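Local coordinates for putative acetyltransferase (Nocardia farcinica, PDB 3D9W), which probably transfers acetyl groups, as an arylamine N-acetyltransferase, from a donor such as acetyl-CoA to the amino group of arylamines, at residues C82-L93 / A117-T125; D128-D136 / L144-Q152. One frame throughout, in Å; residues are numbered along the deposited sequence.

Contact 1. Residues C82-L93 / A117-T125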
ATOM      1  N   CYS A  82      -0.254   3.607  -2.096  1.00 27.76           N
ATOM      2  CA  CYS A  82       0.535   2.586  -2.777  1.00 27.98           C
ATOM      3  C   CYS A  82       1.928   2.976  -3.291  1.00 26.60           C
ATOM      4  O   CYS A  82       2.930   2.411  -2.857  1.00 25.98           O
ATOM      5  CB  CYS A  82      -0.279   1.979  -3.920  1.00 31.45           C
ATOM      6  SG  CYS A  82      -0.612   3.087  -5.320  1.00 37.65           S
ATOM      7  N   TYR A  83       2.002   3.930  -4.209  1.00 25.54           N
ATOM      8  CA  TYR A  83       3.290   4.341  -4.765  1.00 24.14           C
ATOM      9  C   TYR A  83       4.290   4.822  -3.712  1.00 23.04           C
ATOM     10  O   TYR A  83       5.450   4.424  -3.715  1.00 22.35           O
ATOM     11  CB  TYR A  83       3.079   5.435  -5.814  1.00 25.05           C
ATOM     12  CG  TYR A  83       2.345   4.977  -7.063  1.00 24.98           C
ATOM     13  CD1 TYR A  83       2.946   4.106  -7.968  1.00 25.57           C
ATOM     14  CD2 TYR A  83       1.050   5.417  -7.338  1.00 25.33           C
ATOM     15  CE1 TYR A  83       2.280   3.683  -9.116  1.00 26.13           C
ATOM     16  CE2 TYR A  83       0.372   5.002  -8.481  1.00 25.91           C
ATOM     17  CZ  TYR A  83       0.997   4.134  -9.365  1.00 26.60           C
ATOM     18  OH  TYR A  83       0.349   3.722 -10.500  1.00 26.52           O
ATOM     19  N   GLU A  84       3.840   5.688  -2.820  1.00 21.96           N
ATOM     20  CA  GLU A  84       4.709   6.206  -1.779  1.00 22.48           C
ATOM     21  C   GLU A  84       5.248   5.049  -0.952  1.00 21.98           C
ATOM     22  O   GLU A  84       6.446   4.946  -0.700  1.00 21.66           O
ATOM     23  CB  GLU A  84       3.926   7.172  -0.885  1.00 22.39           C
ATOM     24  CG  GLU A  84       3.448   8.430  -1.591  1.00 22.80           C
ATOM     25  CD  GLU A  84       2.411   9.197  -0.790  1.00 24.48           C
ATOM     26  OE1 GLU A  84       1.266   8.715  -0.685  1.00 25.08           O
ATOM     27  OE2 GLU A  84       2.735  10.281  -0.261  1.00 26.22           O
ATOM     28  N   ASN A  85       4.346   4.170  -0.539  1.00 22.50           N
ATOM     29  CA  ASN A  85       4.711   3.015   0.263  1.00 21.71           C
ATOM     30  C   ASN A  85       5.625   2.035  -0.455  1.00 22.43           C
ATOM     31  O   ASN A  85       6.649   1.627   0.086  1.00 23.95           O
ATOM     32  CB  ASN A  85       3.454   2.288   0.730  1.00 20.49           C
ATOM     33  CG  ASN A  85       3.070   2.648   2.142  1.00 20.86           C
ATOM     34  OD1 ASN A  85       3.853   2.477   3.066  1.00 21.46           O
ATOM     35  ND2 ASN A  85       1.862   3.142   2.320  1.00 21.04           N
ATOM     36  N   ALA A  86       5.262   1.651  -1.672  1.00 21.79           N
ATOM     37  CA  ALA A  86       6.070   0.700  -2.422  1.00 20.91           C
ATOM     38  C   ALA A  86       7.446   1.260  -2.762  1.00 20.82           C
ATOM     39  O   ALA A  86       8.446   0.539  -2.720  1.00 20.64           O
ATOM     40  CB  ALA A  86       5.335   0.279  -3.694  1.00 21.95           C
ATOM     41  N   GLY A  87       7.488   2.548  -3.090  1.00 20.60           N
ATOM     42  CA  GLY A  87       8.744   3.190  -3.445  1.00 20.25           C
ATOM     43  C   GLY A  87       9.775   3.138  -2.338  1.00 20.35           C
ATOM     44  O   GLY A  87      10.972   2.939  -2.574  1.00 19.47           O
ATOM     45  N   LEU A  88       9.298   3.318  -1.116  1.00 20.63           N
ATOM     46  CA  LEU A  88      10.171   3.291   0.044  1.00 22.31           C
ATOM     47  C   LEU A  88      10.575   1.855   0.338  1.00 22.02           C
ATOM     48  O   LEU A  88      11.748   1.565   0.584  1.00 21.98           O
ATOM     49  CB  LEU A  88       9.451   3.889   1.251  1.00 23.61           C
ATOM     50  CG  LEU A  88      10.284   4.109   2.506  1.00 24.33           C
ATOM     51  CD1 LEU A  88      11.413   5.069   2.188  1.00 24.16           C
ATOM     52  CD2 LEU A  88       9.396   4.651   3.621  1.00 25.62           C
ATOM     53  N   PHE A  89       9.595   0.955   0.300  1.00 21.44           N
ATOM     54  CA  PHE A  89       9.842  -0.459   0.566  1.00 21.09           C
ATOM     55  C   PHE A  89      10.830  -1.051  -0.437  1.00 20.38           C
ATOM     56  O   PHE A  89      11.676  -1.864  -0.078  1.00 19.41           O
ATOM     57  CB  PHE A  89       8.530  -1.246   0.527  1.00 20.05           C
ATOM     58  CG  PHE A  89       8.619  -2.595   1.172  1.00 19.09           C
ATOM     59  CD1 PHE A  89       8.757  -2.712   2.550  1.00 19.79           C
ATOM     60  CD2 PHE A  89       8.586  -3.748   0.409  1.00 17.56           C
ATOM     61  CE1 PHE A  89       8.859  -3.965   3.156  1.00 19.28           C
ATOM     62  CE2 PHE A  89       8.687  -4.994   1.009  1.00 17.27           C
ATOM     63  CZ  PHE A  89       8.825  -5.104   2.382  1.00 16.38           C
ATOM     64  N   ALA A  90      10.730  -0.639  -1.693  1.00 20.62           N
ATOM     65  CA  ALA A  90      11.639  -1.151  -2.713  1.00 21.25           C
ATOM     66  C   ALA A  90      13.091  -0.760  -2.401  1.00 21.25           C
ATOM     67  O   ALA A  90      14.004  -1.584  -2.505  1.00 20.97           O
ATOM     68  CB  ALA A  90      11.229  -0.629  -4.086  1.00 20.66           C
ATOM     69  N   ALA A  91      13.292   0.499  -2.020  1.00 20.04           N
ATOM     70  CA  ALA A  91      14.620   0.995  -1.676  1.00 19.96           C
ATOM     71  C   ALA A  91      15.247   0.129  -0.582  1.00 20.43           C
ATOM     72  O   ALA A  91      16.391  -0.299  -0.704  1.00 21.72           O
ATOM     73  CB  ALA A  91      14.531   2.428  -1.219  1.00 17.65           C
ATOM     74  N   ALA A  92      14.491  -0.136   0.479  1.00 19.55           N
ATOM     75  CA  ALA A  92      14.981  -0.957   1.575  1.00 19.62           C
ATOM     76  C   ALA A  92      15.317  -2.363   1.096  1.00 20.70           C
ATOM     77  O   ALA A  92      16.392  -2.888   1.379  1.00 20.37           O
ATOM     78  CB  ALA A  92      13.949  -1.023   2.672  1.00 19.25           C
ATOM     79  N   LEU A  93      14.385  -2.970   0.369  1.00 22.46           N
ATOM     80  CA  LEU A  93      14.574  -4.317  -0.161  1.00 23.11           C
ATOM     81  C   LEU A  93      15.886  -4.402  -0.913  1.00 23.84           C
ATOM     82  O   LEU A  93      16.707  -5.272  -0.647  1.00 25.29           O
ATOM     83  CB  LEU A  93      13.429  -4.690  -1.102  1.00 21.72           C
ATOM     84  CG  LEU A  93      12.073  -4.894  -0.446  1.00 21.31           C
ATOM     85  CD1 LEU A  93      11.045  -5.230  -1.506  1.00 21.60           C
ATOM     86  CD2 LEU A  93      12.174  -6.006   0.571  1.00 20.92           C
ATOM     87  N   ALA A 117      -4.410   0.774 -14.228  1.00 25.94           N
ATOM     88  CA  ALA A 117      -3.359  -0.045 -13.632  1.00 25.80           C
ATOM     89  C   ALA A 117      -2.476   0.964 -12.897  1.00 25.07           C
ATOM     90  O   ALA A 117      -1.491   1.470 -13.447  1.00 26.46           O
ATOM     91  CB  ALA A 117      -2.561  -0.777 -14.705  1.00 24.76           C
ATOM     92  N   THR A 118      -2.846   1.264 -11.655  1.00 22.42           N
ATOM     93  CA  THR A 118      -2.118   2.241 -10.864  1.00 20.89           C
ATOM     94  C   THR A 118      -1.838   1.781  -9.440  1.00 21.15           C
ATOM     95  O   THR A 118      -1.696   2.598  -8.527  1.00 21.13           O
ATOM     96  CB  THR A 118      -2.899   3.562 -10.824  1.00 20.77           C
ATOM     97  OG1 THR A 118      -4.122   3.374 -10.110  1.00 18.90           O
ATOM     98  CG2 THR A 118      -3.229   4.023 -12.237  1.00 19.05           C
ATOM     99  N   HIS A 119      -1.758   0.468  -9.249  1.00 20.69           N
ATOM    100  CA  HIS A 119      -1.486  -0.072  -7.924  1.00 20.41           C
ATOM    101  C   HIS A 119      -0.126  -0.775  -7.847  1.00 21.68           C
ATOM    102  O   HIS A 119       0.033  -1.909  -8.306  1.00 22.20           O
ATOM    103  CB  HIS A 119      -2.582  -1.040  -7.504  1.00 17.10           C
ATOM    104  CG  HIS A 119      -2.351  -1.620  -6.152  1.00 17.62           C
ATOM    105  ND1 HIS A 119      -2.283  -0.839  -5.018  1.00 17.06           N
ATOM    106  CD2 HIS A 119      -2.077  -2.885  -5.760  1.00 18.19           C
ATOM    107  CE1 HIS A 119      -1.973  -1.600  -3.986  1.00 18.63           C
ATOM    108  NE2 HIS A 119      -1.841  -2.845  -4.409  1.00 19.02           N
ATOM    109  N   ALA A 120       0.842  -0.096  -7.238  1.00 20.79           N
ATOM    110  CA  ALA A 120       2.195  -0.610  -7.112  1.00 20.73           C
ATOM    111  C   ALA A 120       2.307  -1.960  -6.413  1.00 20.91           C
ATOM    112  O   ALA A 120       1.770  -2.163  -5.321  1.00 22.66           O
ATOM    113  CB  ALA A 120       3.057   0.415  -6.400  1.00 21.73           C
ATOM    114  N   LEU A 121       3.010  -2.884  -7.056  1.00 19.96           N
ATOM    115  CA  LEU A 121       3.227  -4.215  -6.505  1.00 20.18           C
ATOM    116  C   LEU A 121       4.690  -4.549  -6.679  1.00 19.91           C
ATOM    117  O   LEU A 121       5.334  -4.054  -7.600  1.00 20.92           O
ATOM    118  CB  LEU A 121       2.372  -5.262  -7.229  1.00 18.27           C
ATOM    119  CG  LEU A 121       0.858  -5.257  -6.961  1.00 19.38           C
ATOM    120  CD1 LEU A 121       0.166  -6.283  -7.867  1.00 14.52           C
ATOM    121  CD2 LEU A 121       0.575  -5.555  -5.478  1.00 16.54           C
ATOM    122  N   LEU A 122       5.222  -5.379  -5.791  1.00 19.03           N
ATOM    123  CA  LEU A 122       6.620  -5.763  -5.872  1.00 18.63           C
ATOM    124  C   LEU A 122       6.815  -7.280  -5.964  1.00 19.47           C
ATOM    125  O   LEU A 122       6.317  -8.036  -5.127  1.00 17.09           O
ATOM    126  CB  LEU A 122       7.384  -5.212  -4.665  1.00 17.18           C
ATOM    127  CG  LEU A 122       7.386  -3.694  -4.471  1.00 17.74           C
ATOM    128  CD1 LEU A 122       8.057  -3.317  -3.153  1.00 15.06           C
ATOM    129  CD2 LEU A 122       8.110  -3.040  -5.638  1.00 16.28           C
ATOM    130  N   ARG A 123       7.529  -7.705  -7.007  1.00 21.12           N
ATOM    131  CA  ARG A 123       7.868  -9.112  -7.256  1.00 22.95           C
ATOM    132  C   ARG A 123       9.263  -9.241  -6.629  1.00 24.24           C
ATOM    133  O   ARG A 123      10.229  -8.622  -7.098  1.00 24.14           O
ATOM    134  CB  ARG A 123       7.917  -9.369  -8.768  1.00 23.65           C
ATOM    135  CG  ARG A 123       8.382 -10.753  -9.206  1.00 25.83           C
ATOM    136  CD  ARG A 123       8.783 -10.729 -10.681  1.00 27.51           C
ATOM    137  NE  ARG A 123       9.375 -11.976 -11.154  1.00 30.99           N
ATOM    138  CZ  ARG A 123       8.689 -12.942 -11.767  1.00 34.15           C
ATOM    139  NH1 ARG A 123       7.384 -12.804 -11.983  1.00 33.89           N
ATOM    140  NH2 ARG A 123       9.305 -14.045 -12.176  1.00 33.30           N
ATOM    141  N   VAL A 124       9.366 -10.045  -5.572  1.00 24.56           N
ATOM    142  CA  VAL A 124      10.624 -10.197  -4.842  1.00 25.63           C
ATOM    143  C   VAL A 124      11.237 -11.603  -4.822  1.00 26.09           C
ATOM    144  O   VAL A 124      10.525 -12.609  -4.753  1.00 25.48           O
ATOM    145  CB  VAL A 124      10.424  -9.725  -3.378  1.00 25.29           C
ATOM    146  CG1 VAL A 124      11.750  -9.631  -2.646  1.00 23.78           C
ATOM    147  CG2 VAL A 124       9.701  -8.398  -3.373  1.00 25.16           C
ATOM    148  N   THR A 125      12.569 -11.656  -4.856  1.00 27.00           N
ATOM    149  CA  THR A 125      13.312 -12.920  -4.828  1.00 26.75           C
ATOM    150  C   THR A 125      14.358 -12.926  -3.705  1.00 27.48           C
ATOM    151  O   THR A 125      15.145 -11.990  -3.577  1.00 25.53           O
ATOM    152  CB  THR A 125      14.035 -13.151  -6.154  1.00 25.55           C
ATOM    153  OG1 THR A 125      15.019 -12.125  -6.346  1.00 24.18           O
ATOM    154  CG2 THR A 125      13.040 -13.126  -7.301  1.00 24.95           C
TER
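The Phe-89 ring meets Leu-122 at its edge: CD2 lies 3.6 Å from Leu-122 CD1, and the methyl sits in the plane of the ring. With CG opposite the backbone N (chi1 -163°), the Phe-89 ring reaches toward the strand, and the ring of His-45 meets it at about a right angle. Ala-120 CB and Thr-118 O both approach the Tyr-83 ring obliquely, with Tyr-83 CD1 4.0 Å from Ala-120 CB. The ring also packs edge-to-face with Phe-203 of helix 200-212. The imidazole of His-119 is approached obliquely by Cys-82, whose CB is 3.6 Å from His-119 ND1.

The rest of the packing is aliphatic. Ala-86 CB faces Ala-120 CB at 3.5 Å, so small side chains let helix and strand run close; their axes approach to 7.5 Å and run 22° from parallel. Further along, the CD1 methyl of Leu-93 touches both Leu-122 CD1 and Val-124 CG2, at 3.9 Å each. The side chains of Leu-93 and Val-124 cross at about a right angle.

Cys-82 is in the first turn of helix 82-95. Its SG lies between the backbone N and the carbonyl carbon (chi1 68°) and is 3.4 Å from Thr-118 O. The far nitrogen of His-119, NE2, is hydrogen-bonded to Asp-136 OD1. Asp-136 thus fixes the NE2 side of the imidazole. His-119 ND1 is turned to the Cys-82 side, though Cys-82 SG is 4.3 Å from His-119 ND1 and no bond between them is seen. This chemistry is consistent with the Cys-His-Asp catalytic triad of arylamine N-acetyltransferases, in which the cysteine carries the acetyl group.

Contact 2. Residues D128-D136 / L144-Q152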
ATOM      1  N   ASP A 128      17.600 -17.602  -0.614  1.00 41.35           N
ATOM      2  CA  ASP A 128      17.468 -18.982  -0.171  1.00 41.66           C
ATOM      3  C   ASP A 128      17.069 -19.918  -1.306  1.00 41.51           C
ATOM      4  O   ASP A 128      17.494 -21.077  -1.351  1.00 42.42           O
ATOM      5  CB  ASP A 128      16.426 -19.058   0.940  1.00 43.83           C
ATOM      6  CG  ASP A 128      16.535 -17.895   1.922  1.00 46.02           C
ATOM      7  OD1 ASP A 128      17.611 -17.730   2.544  1.00 46.39           O
ATOM      8  OD2 ASP A 128      15.541 -17.140   2.062  1.00 48.22           O
ATOM      9  N   ASP A 129      16.252 -19.422  -2.226  1.00 40.51           N
ATOM     10  CA  ASP A 129      15.808 -20.249  -3.335  1.00 39.46           C
ATOM     11  C   ASP A 129      15.258 -19.414  -4.480  1.00 37.97           C
ATOM     12  O   ASP A 129      15.365 -18.186  -4.473  1.00 38.81           O
ATOM     13  CB  ASP A 129      14.746 -21.229  -2.843  1.00 42.01           C
ATOM     14  CG  ASP A 129      13.514 -20.526  -2.311  1.00 43.10           C
ATOM     15  OD1 ASP A 129      12.875 -19.801  -3.114  1.00 44.29           O
ATOM     16  OD2 ASP A 129      13.193 -20.690  -1.102  1.00 43.30           O
ATOM     17  N   ASP A 130      14.637 -20.079  -5.447  1.00 36.12           N
ATOM     18  CA  ASP A 130      14.117 -19.398  -6.622  1.00 34.02           C
ATOM     19  C   ASP A 130      12.647 -19.004  -6.555  1.00 31.58           C
ATOM     20  O   ASP A 130      12.080 -18.576  -7.560  1.00 31.03           O
ATOM     21  CB  ASP A 130      14.341 -20.272  -7.858  1.00 36.57           C
ATOM     22  CG  ASP A 130      15.561 -21.188  -7.727  1.00 40.40           C
ATOM     23  OD1 ASP A 130      16.372 -21.222  -8.685  1.00 41.60           O
ATOM     24  OD2 ASP A 130      15.703 -21.884  -6.680  1.00 42.37           O
ATOM     25  N   ARG A 131      12.023 -19.146  -5.393  1.00 28.96           N
ATOM     26  CA  ARG A 131      10.612 -18.798  -5.271  1.00 27.01           C
ATOM     27  C   ARG A 131      10.416 -17.317  -5.453  1.00 26.03           C
ATOM     28  O   ARG A 131      11.256 -16.527  -5.064  1.00 27.83           O
ATOM     29  CB  ARG A 131      10.063 -19.232  -3.925  1.00 26.13           C
ATOM     30  CG  ARG A 131       9.871 -20.720  -3.832  1.00 24.92           C
ATOM     31  CD  ARG A 131      10.322 -21.210  -2.498  1.00 24.05           C
ATOM     32  NE  ARG A 131       9.252 -21.307  -1.522  1.00 22.32           N
ATOM     33  CZ  ARG A 131       9.475 -21.256  -0.217  1.00 26.03           C
ATOM     34  NH1 ARG A 131      10.723 -21.090   0.217  1.00 24.01           N
ATOM     35  NH2 ARG A 131       8.474 -21.404   0.652  1.00 25.41           N
ATOM     36  N   VAL A 132       9.298 -16.951  -6.059  1.00 25.27           N
ATOM     37  CA  VAL A 132       8.969 -15.557  -6.318  1.00 24.29           C
ATOM     38  C   VAL A 132       7.950 -15.057  -5.302  1.00 24.43           C
ATOM     39  O   VAL A 132       6.901 -15.671  -5.111  1.00 25.10           O
ATOM     40  CB  VAL A 132       8.379 -15.408  -7.721  1.00 23.60           C
ATOM     41  CG1 VAL A 132       7.955 -13.977  -7.966  1.00 23.03           C
ATOM     42  CG2 VAL A 132       9.402 -15.858  -8.747  1.00 22.06           C
ATOM     43  N   TRP A 133       8.255 -13.943  -4.647  1.00 24.05           N
ATOM     44  CA  TRP A 133       7.337 -13.399  -3.664  1.00 24.89           C
ATOM     45  C   TRP A 133       6.748 -12.053  -4.053  1.00 25.94           C
ATOM     46  O   TRP A 133       7.454 -11.157  -4.527  1.00 25.34           O
ATOM     47  CB  TRP A 133       8.021 -13.299  -2.307  1.00 23.49           C
ATOM     48  CG  TRP A 133       8.512 -14.618  -1.863  1.00 24.09           C
ATOM     49  CD1 TRP A 133       9.741 -15.161  -2.102  1.00 24.49           C
ATOM     50  CD2 TRP A 133       7.756 -15.615  -1.179  1.00 23.52           C
ATOM     51  NE1 TRP A 133       9.797 -16.443  -1.610  1.00 24.45           N
ATOM     52  CE2 TRP A 133       8.591 -16.747  -1.036  1.00 23.72           C
ATOM     53  CE3 TRP A 133       6.451 -15.667  -0.676  1.00 23.44           C
ATOM     54  CZ2 TRP A 133       8.166 -17.919  -0.407  1.00 22.66           C
ATOM     55  CZ3 TRP A 133       6.024 -16.827  -0.054  1.00 24.44           C
ATOM     56  CH2 TRP A 133       6.884 -17.943   0.076  1.00 24.19           C
ATOM     57  N   MET A 134       5.438 -11.930  -3.856  1.00 26.28           N
ATOM     58  CA  MET A 134       4.721 -10.703  -4.159  1.00 25.27           C
ATOM     59  C   MET A 134       4.583  -9.905  -2.883  1.00 25.57           C
ATOM     60  O   MET A 134       4.030 -10.393  -1.903  1.00 26.54           O
ATOM     61  CB  MET A 134       3.336 -11.021  -4.710  1.00 24.51           C
ATOM     62  CG  MET A 134       3.360 -11.703  -6.054  1.00 24.60           C
ATOM     63  SD  MET A 134       4.196 -10.664  -7.236  1.00 26.57           S
ATOM     64  CE  MET A 134       3.141  -9.202  -7.161  1.00 27.01           C
ATOM     65  N   CYS A 135       5.105  -8.684  -2.886  1.00 25.94           N
ATOM     66  CA  CYS A 135       5.003  -7.823  -1.712  1.00 25.50           C
ATOM     67  C   CYS A 135       4.070  -6.650  -2.004  1.00 25.02           C
ATOM     68  O   CYS A 135       4.389  -5.752  -2.784  1.00 24.66           O
ATOM     69  CB  CYS A 135       6.387  -7.316  -1.292  1.00 26.08           C
ATOM     70  SG  CYS A 135       7.541  -8.634  -0.792  1.00 25.67           S
ATOM     71  N   ASP A 136       2.893  -6.694  -1.391  1.00 25.24           N
ATOM     72  CA  ASP A 136       1.902  -5.639  -1.548  1.00 24.49           C
ATOM     73  C   ASP A 136       1.895  -4.872  -0.232  1.00 24.07           C
ATOM     74  O   ASP A 136       1.105  -5.140   0.674  1.00 23.89           O
ATOM     75  CB  ASP A 136       0.534  -6.243  -1.837  1.00 25.22           C
ATOM     76  CG  ASP A 136      -0.515  -5.192  -2.070  1.00 26.70           C
ATOM     77  OD1 ASP A 136      -0.120  -4.061  -2.417  1.00 28.28           O
ATOM     78  OD2 ASP A 136      -1.725  -5.494  -1.912  1.00 26.98           O
ATOM     79  N   LEU A 144       0.042  -8.689   5.420  1.00 20.61           N
ATOM     80  CA  LEU A 144       1.172  -8.417   6.313  1.00 20.67           C
ATOM     81  C   LEU A 144       2.327  -9.418   6.190  1.00 20.48           C
ATOM     82  O   LEU A 144       3.204  -9.469   7.044  1.00 20.56           O
ATOM     83  CB  LEU A 144       0.697  -8.331   7.767  1.00 19.11           C
ATOM     84  CG  LEU A 144      -0.263  -9.394   8.295  1.00 18.04           C
ATOM     85  CD1 LEU A 144       0.421 -10.754   8.312  1.00 17.59           C
ATOM     86  CD2 LEU A 144      -0.718  -8.998   9.693  1.00 15.87           C
ATOM     87  N   ARG A 145       2.305 -10.205   5.114  1.00 21.52           N
ATOM     88  CA  ARG A 145       3.343 -11.196   4.796  1.00 21.48           C
ATOM     89  C   ARG A 145       3.281 -11.314   3.291  1.00 20.10           C
ATOM     90  O   ARG A 145       2.209 -11.190   2.706  1.00 20.43           O
ATOM     91  CB  ARG A 145       3.047 -12.576   5.398  1.00 22.67           C
ATOM     92  CG  ARG A 145       2.802 -12.579   6.902  1.00 24.93           C
ATOM     93  CD  ARG A 145       3.701 -13.559   7.612  1.00 24.21           C
ATOM     94  NE  ARG A 145       4.939 -12.944   8.081  1.00 23.55           N
ATOM     95  CZ  ARG A 145       5.167 -12.577   9.341  1.00 23.37           C
ATOM     96  NH1 ARG A 145       4.234 -12.756  10.264  1.00 22.50           N
ATOM     97  NH2 ARG A 145       6.344 -12.056   9.682  1.00 22.12           N
ATOM     98  N   PRO A 146       4.423 -11.543   2.638  1.00 19.25           N
ATOM     99  CA  PRO A 146       4.385 -11.661   1.183  1.00 19.03           C
ATOM    100  C   PRO A 146       3.698 -12.957   0.765  1.00 19.73           C
ATOM    101  O   PRO A 146       3.711 -13.943   1.499  1.00 20.00           O
ATOM    102  CB  PRO A 146       5.857 -11.643   0.807  1.00 20.08           C
ATOM    103  CG  PRO A 146       6.487 -12.370   1.959  1.00 19.57           C
ATOM    104  CD  PRO A 146       5.783 -11.773   3.152  1.00 19.30           C
ATOM    105  N   TYR A 147       3.071 -12.948  -0.401  1.00 20.02           N
ATOM    106  CA  TYR A 147       2.431 -14.151  -0.895  1.00 20.19           C
ATOM    107  C   TYR A 147       3.183 -14.630  -2.128  1.00 21.18           C
ATOM    108  O   TYR A 147       3.538 -13.840  -2.999  1.00 19.97           O
ATOM    109  CB  TYR A 147       0.952 -13.909  -1.210  1.00 19.46           C
ATOM    110  CG  TYR A 147       0.647 -12.807  -2.193  1.00 18.66           C
ATOM    111  CD1 TYR A 147       0.495 -11.490  -1.771  1.00 17.85           C
ATOM    112  CD2 TYR A 147       0.426 -13.097  -3.539  1.00 19.45           C
ATOM    113  CE1 TYR A 147       0.119 -10.493  -2.660  1.00 17.68           C
ATOM    114  CE2 TYR A 147       0.053 -12.113  -4.436  1.00 19.26           C
ATOM    115  CZ  TYR A 147      -0.103 -10.813  -3.993  1.00 19.22           C
ATOM    116  OH  TYR A 147      -0.494  -9.844  -4.888  1.00 19.32           O
ATOM    117  N   GLU A 148       3.446 -15.930  -2.172  1.00 22.85           N
ATOM    118  CA  GLU A 148       4.180 -16.533  -3.275  1.00 25.27           C
ATOM    119  C   GLU A 148       3.483 -16.326  -4.615  1.00 25.72           C
ATOM    120  O   GLU A 148       2.253 -16.395  -4.704  1.00 28.19           O
ATOM    121  CB  GLU A 148       4.377 -18.023  -2.995  1.00 25.87           C
ATOM    122  CG  GLU A 148       4.967 -18.809  -4.149  1.00 29.42           C
ATOM    123  CD  GLU A 148       5.612 -20.107  -3.698  1.00 31.40           C
ATOM    124  OE1 GLU A 148       4.967 -20.862  -2.932  1.00 32.70           O
ATOM    125  OE2 GLU A 148       6.762 -20.373  -4.118  1.00 32.07           O
ATOM    126  N   LEU A 149       4.265 -16.073  -5.660  1.00 24.34           N
ATOM    127  CA  LEU A 149       3.692 -15.849  -6.982  1.00 23.31           C
ATOM    128  C   LEU A 149       3.359 -17.153  -7.707  1.00 22.83           C
ATOM    129  O   LEU A 149       3.948 -17.439  -8.745  1.00 21.93           O
ATOM    130  CB  LEU A 149       4.651 -15.027  -7.856  1.00 22.64           C
ATOM    131  CG  LEU A 149       4.089 -14.163  -8.997  1.00 21.64           C
ATOM    132  CD1 LEU A 149       4.780 -14.527 -10.287  1.00 21.09           C
ATOM    133  CD2 LEU A 149       2.578 -14.335  -9.127  1.00 20.91           C
ATOM    134  N   ARG A 150       2.421 -17.935  -7.173  1.00 21.97           N
ATOM    135  CA  ARG A 150       2.013 -19.191  -7.810  1.00 22.97           C
ATOM    136  C   ARG A 150       0.519 -19.452  -7.591  1.00 23.45           C
ATOM    137  O   ARG A 150      -0.067 -18.968  -6.636  1.00 23.47           O
ATOM    138  CB  ARG A 150       2.808 -20.372  -7.256  1.00 22.13           C
ATOM    139  CG  ARG A 150       2.384 -20.781  -5.863  1.00 22.66           C
ATOM    140  CD  ARG A 150       3.155 -21.992  -5.388  1.00 23.62           C
ATOM    141  NE  ARG A 150       2.868 -22.297  -3.990  1.00 23.91           N
ATOM    142  CZ  ARG A 150       1.750 -22.870  -3.557  1.00 23.79           C
ATOM    143  NH1 ARG A 150       0.799 -23.214  -4.416  1.00 23.06           N
ATOM    144  NH2 ARG A 150       1.582 -23.094  -2.260  1.00 21.68           N
ATOM    145  N   PRO A 151      -0.107 -20.238  -8.477  1.00 23.98           N
ATOM    146  CA  PRO A 151      -1.532 -20.554  -8.368  1.00 24.07           C
ATOM    147  C   PRO A 151      -1.915 -21.091  -6.993  1.00 26.05           C
ATOM    148  O   PRO A 151      -1.346 -22.080  -6.526  1.00 26.17           O
ATOM    149  CB  PRO A 151      -1.732 -21.595  -9.462  1.00 22.34           C
ATOM    150  CG  PRO A 151      -0.750 -21.187 -10.496  1.00 22.29           C
ATOM    151  CD  PRO A 151       0.476 -20.871  -9.675  1.00 24.23           C
ATOM    152  N   GLN A 152      -2.879 -20.433  -6.353  1.00 27.24           N
ATOM    153  CA  GLN A 152      -3.354 -20.840  -5.035  1.00 27.95           C
ATOM    154  C   GLN A 152      -4.846 -20.536  -4.951  1.00 28.24           C
ATOM    155  O   GLN A 152      -5.278 -19.638  -4.234  1.00 29.58           O
ATOM    156  CB  GLN A 152      -2.594 -20.090  -3.927  1.00 26.84           C
ATOM    157  CG  GLN A 152      -1.094 -20.397  -3.876  1.00 25.95           C
ATOM    158  CD  GLN A 152      -0.354 -19.578  -2.830  1.00 26.16           C
ATOM    159  OE1 GLN A 152      -0.605 -19.700  -1.628  1.00 27.05           O
ATOM    160  NE2 GLN A 152       0.563 -18.732  -3.289  1.00 25.40           N
TER
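Val-132 O accepts a nearly straight hydrogen bond from Leu-149 N, 2.7 Å long with an N-H...O angle of 167°. Met-134 and Tyr-147 bond twice, Met-134 N to Tyr-147 O at 2.8 Å and Tyr-147 N to Met-134 O at 3.1 Å. Trp-133 and Glu-148 form the neighbouring non-hydrogen-bonded pair.

On the Met-134 face of the sheet, Met-134 CB lies over one face of the Tyr-147 ring, 3.5 Å from its centroid, a CH-pi contact. A chi1 of 57°, between backbone N and carbonyl carbon, puts the Tyr-147 ring there. The phenol oxygen of Tyr-147 is hydrogen-bonded to Tyr-191. Leu-149 packs on Met-134 and, through CB, on Val-132 CG1 at 3.5 Å.

On the other face, Glu-148 CB sits over the six-membered ring of Trp-133, 4.0 Å from its centroid. Trp-133 CZ2 lies over the centre of the Arg-131 guanidinium. Asp-129 OD2 is salt-bridged to Arg-131 NH1, and Glu-148 OE1 to Arg-150 NE. A long salt bridge, Arg-131 NE to Glu-148 OE2 at 3.7 Å, joins the pairs. Pro-146 CB touches Cys-135 SG and Trp-133 CB. Strands 132-135 and 147-148 form an antiparallel beta hairpin, with 147-148 outermost at one end of the larger sheet.

How the contacts relate
The centres of the two contacts lie about 14 Å apart. They come in series along the chain, contact 1 closing before contact 2 opens. Strands 117-125 and 132-135 are antiparallel neighbours in the larger sheet, and Leu-122 with Cys-135 and Val-124 with Trp-133 are probably joined by backbone hydrogen bonds. Contact 1 lays helix 82-95 on this sheet and is buried, while contact 2 adds the end strand 147-148 and is partly buried, farther from the chain centre. The likely active site spans both: contact 1 supplies Cys-82 and His-119, and contact 2 supplies Asp-136, just past strand 132-135. Asp-136 also forms a salt bridge with Arg-190, on strand 188-193 of the same sheet.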